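Local coordinates for Serine/threonine-protein kinase Tel1 (Chaetomium thermophilum, PDB 6SKY) that probably phosphorylates serine and threonine residues of proteins in [ST]-Q motifs, using ATP, to start checkpoint signalling after DNA damage, at residues 2154-2166 with 2188-2202. Numbering follows the deposited sequence.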
# COMPACT_ATOMS: atom_id res chain seq x y z
N SER A 2154 -2.18 2.30 45.28
CA SER A 2154 -2.11 2.85 43.94
C SER A 2154 -1.31 1.98 42.99
O SER A 2154 -1.52 2.05 41.78
CB SER A 2154 -1.50 4.25 43.98
OG SER A 2154 -1.59 4.86 42.70
N ALA A 2155 -0.39 1.16 43.51
CA ALA A 2155 0.33 0.23 42.66
C ALA A 2155 -0.61 -0.81 42.06
O ALA A 2155 -0.47 -1.18 40.89
CB ALA A 2155 1.44 -0.45 43.45
N ASP A 2156 -1.59 -1.27 42.84
CA ASP A 2156 -2.57 -2.23 42.32
C ASP A 2156 -3.41 -1.62 41.22
O ASP A 2156 -3.63 -2.24 40.17
CB ASP A 2156 -3.47 -2.71 43.46
CG ASP A 2156 -2.72 -3.51 44.49
OD1 ASP A 2156 -1.72 -4.17 44.12
OD2 ASP A 2156 -3.13 -3.50 45.67
N ALA A 2157 -3.91 -0.40 41.44
CA ALA A 2157 -4.72 0.26 40.42
C ALA A 2157 -3.92 0.53 39.16
O ALA A 2157 -4.42 0.34 38.04
CB ALA A 2157 -5.29 1.56 40.99
N ARG A 2158 -2.66 0.94 39.31
CA ARG A 2158 -1.82 1.18 38.15
C ARG A 2158 -1.56 -0.10 37.38
O ARG A 2158 -1.63 -0.13 36.15
CB ARG A 2158 -0.51 1.80 38.59
CG ARG A 2158 0.18 2.56 37.52
CD ARG A 2158 -0.69 3.69 37.07
NE ARG A 2158 0.11 4.84 36.71
CZ ARG A 2158 -0.37 6.07 36.65
NH1 ARG A 2158 0.43 7.07 36.31
NH2 ARG A 2158 -1.64 6.31 36.93
N LEU A 2159 -1.26 -1.19 38.10
CA LEU A 2159 -0.99 -2.45 37.43
C LEU A 2159 -2.21 -2.95 36.68
O LEU A 2159 -2.08 -3.47 35.56
CB LEU A 2159 -0.53 -3.47 38.47
CG LEU A 2159 0.14 -4.71 37.92
CD1 LEU A 2159 1.24 -4.30 37.00
CD2 LEU A 2159 0.68 -5.52 39.06
N VAL A 2160 -3.40 -2.79 37.26
CA VAL A 2160 -4.59 -3.28 36.57
C VAL A 2160 -4.91 -2.40 35.37
O VAL A 2160 -5.39 -2.90 34.34
CB VAL A 2160 -5.77 -3.37 37.56
CG1 VAL A 2160 -6.74 -2.25 37.37
CG2 VAL A 2160 -6.46 -4.69 37.39
N GLN A 2161 -4.60 -1.11 35.44
CA GLN A 2161 -4.78 -0.25 34.27
C GLN A 2161 -3.85 -0.67 33.13
O GLN A 2161 -4.27 -0.73 31.97
CB GLN A 2161 -4.52 1.20 34.65
CG GLN A 2161 -4.62 2.15 33.50
CD GLN A 2161 -4.08 3.50 33.83
OE1 GLN A 2161 -3.49 3.69 34.89
NE2 GLN A 2161 -4.25 4.44 32.94
N ILE A 2162 -2.60 -0.96 33.46
CA ILE A 2162 -1.64 -1.40 32.45
C ILE A 2162 -2.11 -2.69 31.79
O ILE A 2162 -2.08 -2.83 30.57
CB ILE A 2162 -0.25 -1.56 33.08
CG1 ILE A 2162 0.32 -0.19 33.42
CG2 ILE A 2162 0.68 -2.30 32.16
CD1 ILE A 2162 1.54 -0.26 34.24
N ARG A 2163 -2.55 -3.65 32.60
CA ARG A 2163 -3.00 -4.92 32.04
C ARG A 2163 -4.22 -4.75 31.13
O ARG A 2163 -4.29 -5.36 30.06
CB ARG A 2163 -3.31 -5.90 33.15
CG ARG A 2163 -2.11 -6.28 33.96
CD ARG A 2163 -2.23 -7.71 34.38
NE ARG A 2163 -1.18 -8.11 35.29
CZ ARG A 2163 -1.31 -8.15 36.61
NH1 ARG A 2163 -0.29 -8.53 37.37
NH2 ARG A 2163 -2.46 -7.81 37.17
N GLY A 2164 -5.18 -3.92 31.54
CA GLY A 2164 -6.32 -3.66 30.68
C GLY A 2164 -5.93 -3.03 29.36
O GLY A 2164 -6.47 -3.37 28.31
N MET A 2165 -4.96 -2.12 29.40
CA MET A 2165 -4.50 -1.50 28.16
C MET A 2165 -3.82 -2.50 27.24
O MET A 2165 -4.03 -2.47 26.02
CB MET A 2165 -3.55 -0.35 28.48
CG MET A 2165 -4.22 0.97 28.70
SD MET A 2165 -3.07 2.19 29.35
CE MET A 2165 -3.61 3.64 28.47
N LEU A 2166 -3.00 -3.39 27.78
CA LEU A 2166 -2.34 -4.38 26.93
C LEU A 2166 -3.35 -5.34 26.30
O LEU A 2166 -3.21 -5.74 25.13
CB LEU A 2166 -1.29 -5.14 27.74
CG LEU A 2166 -0.14 -4.29 28.27
CD1 LEU A 2166 0.76 -5.09 29.16
CD2 LEU A 2166 0.65 -3.71 27.14
N LEU A 2188 0.55 4.35 26.91
CA LEU A 2188 1.21 3.43 27.84
C LEU A 2188 2.64 3.87 28.12
O LEU A 2188 3.09 3.81 29.26
CB LEU A 2188 1.22 2.02 27.28
CG LEU A 2188 0.07 1.07 27.60
CD1 LEU A 2188 0.15 -0.11 26.68
CD2 LEU A 2188 0.16 0.63 29.02
N SER A 2189 3.36 4.30 27.09
CA SER A 2189 4.72 4.78 27.30
C SER A 2189 4.74 6.01 28.19
O SER A 2189 5.73 6.24 28.89
CB SER A 2189 5.38 5.09 25.96
OG SER A 2189 5.61 3.92 25.23
N ASP A 2190 3.68 6.80 28.17
CA ASP A 2190 3.65 7.95 29.07
C ASP A 2190 3.43 7.59 30.53
O ASP A 2190 3.56 8.45 31.40
CB ASP A 2190 2.57 8.93 28.63
CG ASP A 2190 2.96 9.67 27.39
OD1 ASP A 2190 3.90 9.21 26.70
OD2 ASP A 2190 2.35 10.71 27.09
N LEU A 2191 3.10 6.34 30.83
CA LEU A 2191 2.84 5.91 32.20
C LEU A 2191 4.07 5.37 32.90
O LEU A 2191 3.99 5.05 34.08
CB LEU A 2191 1.76 4.84 32.22
CG LEU A 2191 0.33 5.22 32.57
CD1 LEU A 2191 -0.04 6.54 31.95
CD2 LEU A 2191 -0.60 4.15 32.08
N ILE A 2192 5.20 5.23 32.21
CA ILE A 2192 6.37 4.58 32.77
C ILE A 2192 7.03 5.44 33.85
O ILE A 2192 7.40 4.89 34.90
CB ILE A 2192 7.37 4.20 31.67
CG1 ILE A 2192 6.94 2.89 31.01
CG2 ILE A 2192 8.76 4.06 32.22
CD1 ILE A 2192 7.83 2.46 29.90
N PRO A 2193 7.20 6.75 33.67
CA PRO A 2193 7.73 7.56 34.78
C PRO A 2193 6.94 7.44 36.07
O PRO A 2193 7.52 7.22 37.14
CB PRO A 2193 7.67 8.98 34.21
CG PRO A 2193 7.83 8.80 32.78
CD PRO A 2193 7.10 7.56 32.44
N SER A 2194 5.62 7.56 36.01
CA SER A 2194 4.77 7.45 37.19
C SER A 2194 4.50 6.02 37.59
O SER A 2194 3.69 5.80 38.49
CB SER A 2194 3.46 8.19 36.95
OG SER A 2194 2.83 7.72 35.77
N CYS A 2195 5.12 5.04 36.94
CA CYS A 2195 5.07 3.66 37.39
C CYS A 2195 6.33 3.24 38.12
O CYS A 2195 6.27 2.33 38.95
CB CYS A 2195 4.86 2.72 36.20
SG CYS A 2195 3.16 2.59 35.61
N GLU A 2196 7.46 3.87 37.83
CA GLU A 2196 8.71 3.56 38.51
C GLU A 2196 8.79 4.20 39.88
O GLU A 2196 9.63 3.80 40.69
CB GLU A 2196 9.89 4.01 37.66
CG GLU A 2196 9.95 3.32 36.30
CD GLU A 2196 10.93 3.98 35.35
OE1 GLU A 2196 11.35 5.13 35.62
OE2 GLU A 2196 11.28 3.35 34.33
N SER A 2197 7.95 5.19 40.17
CA SER A 2197 7.89 5.79 41.49
C SER A 2197 6.93 5.06 42.42
O SER A 2197 7.01 5.24 43.63
CB SER A 2197 7.48 7.25 41.38
OG SER A 2197 6.19 7.38 40.82
N LEU A 2198 6.01 4.26 41.87
CA LEU A 2198 5.14 3.41 42.66
C LEU A 2198 5.77 2.06 42.96
O LEU A 2198 5.18 1.26 43.69
CB LEU A 2198 3.81 3.20 41.95
CG LEU A 2198 2.91 4.42 41.81
CD1 LEU A 2198 1.87 4.19 40.74
CD2 LEU A 2198 2.24 4.69 43.13
N GLY A 2199 6.95 1.78 42.41
CA GLY A 2199 7.60 0.51 42.64
C GLY A 2199 7.24 -0.58 41.68
O GLY A 2199 7.28 -1.76 42.05
N LEU A 2200 6.89 -0.24 40.44
CA LEU A 2200 6.48 -1.21 39.44
C LEU A 2200 7.54 -1.34 38.36
O LEU A 2200 8.16 -0.35 37.97
CB LEU A 2200 5.15 -0.81 38.80
CG LEU A 2200 3.92 -0.78 39.69
CD1 LEU A 2200 2.78 -0.16 38.95
CD2 LEU A 2200 3.57 -2.17 40.10
N SER A 2201 7.73 -2.55 37.88
CA SER A 2201 8.64 -2.82 36.77
C SER A 2201 7.78 -3.25 35.59
O SER A 2201 7.44 -4.42 35.45
CB SER A 2201 9.64 -3.89 37.14
OG SER A 2201 10.36 -3.52 38.30
N VAL A 2202 7.42 -2.29 34.75
CA VAL A 2202 6.55 -2.58 33.61
C VAL A 2202 7.14 -2.01 32.34
O VAL A 2202 6.41 -1.74 31.38
CB VAL A 2202 5.13 -2.03 33.84
CG1 VAL A 2202 4.44 -2.78 34.94
CG2 VAL A 2202 5.20 -0.56 34.16
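Arg2158 reaches from residues 2154-2166 of helix 2154-2174 into the turn-rich chain of 2188-2202 and meets it with both parts of its side chain. Its CG stands anti to the backbone N (chi1 -157°), which brings CG against SG of Cys2195 at 3.5 Å, while the bent chain beyond carries the guanidinium to Ser2194. There NH1 of Arg2158 donates to OG of Ser2194, in the guanidinium plane; the bond is bent (141°), and its 2.5 Å length is doubtful at this resolution. Leu2191 packs over one face of the same group, and NH2 bonds to Ser2142; two hydroxyls, on NH1 and NH2, would limit its turning. Arginine suits the place because its aliphatic stem can lie on apolar neighbours while its cationic end reaches the hydroxyls.

One turn on, Ile2162 points its CD1 tip to tip at Val2202, 3.7 Å from CG2, and also touches SG of Cys2195; compact branched and thiol groups fill this buried centre. Further along, Met2165 and Leu2188 run antiparallel alongside each other, SD 3.6 Å from CD2, whereas Leu2166 lies roughly perpendicular to Leu2188. Leu2200 CD1 rests on CB of Arg2158 at 3.8 Å, and at the helix's N-terminal end Leu2198 CD2 lies on CB of Ser2154. Helix 2124-2143 packs against Gln2161 and Met2165. Such packing between one helix and the end of the next, together with the link that leaves it, is characteristic of the alpha-solenoid FAT domain of PIKK kinases.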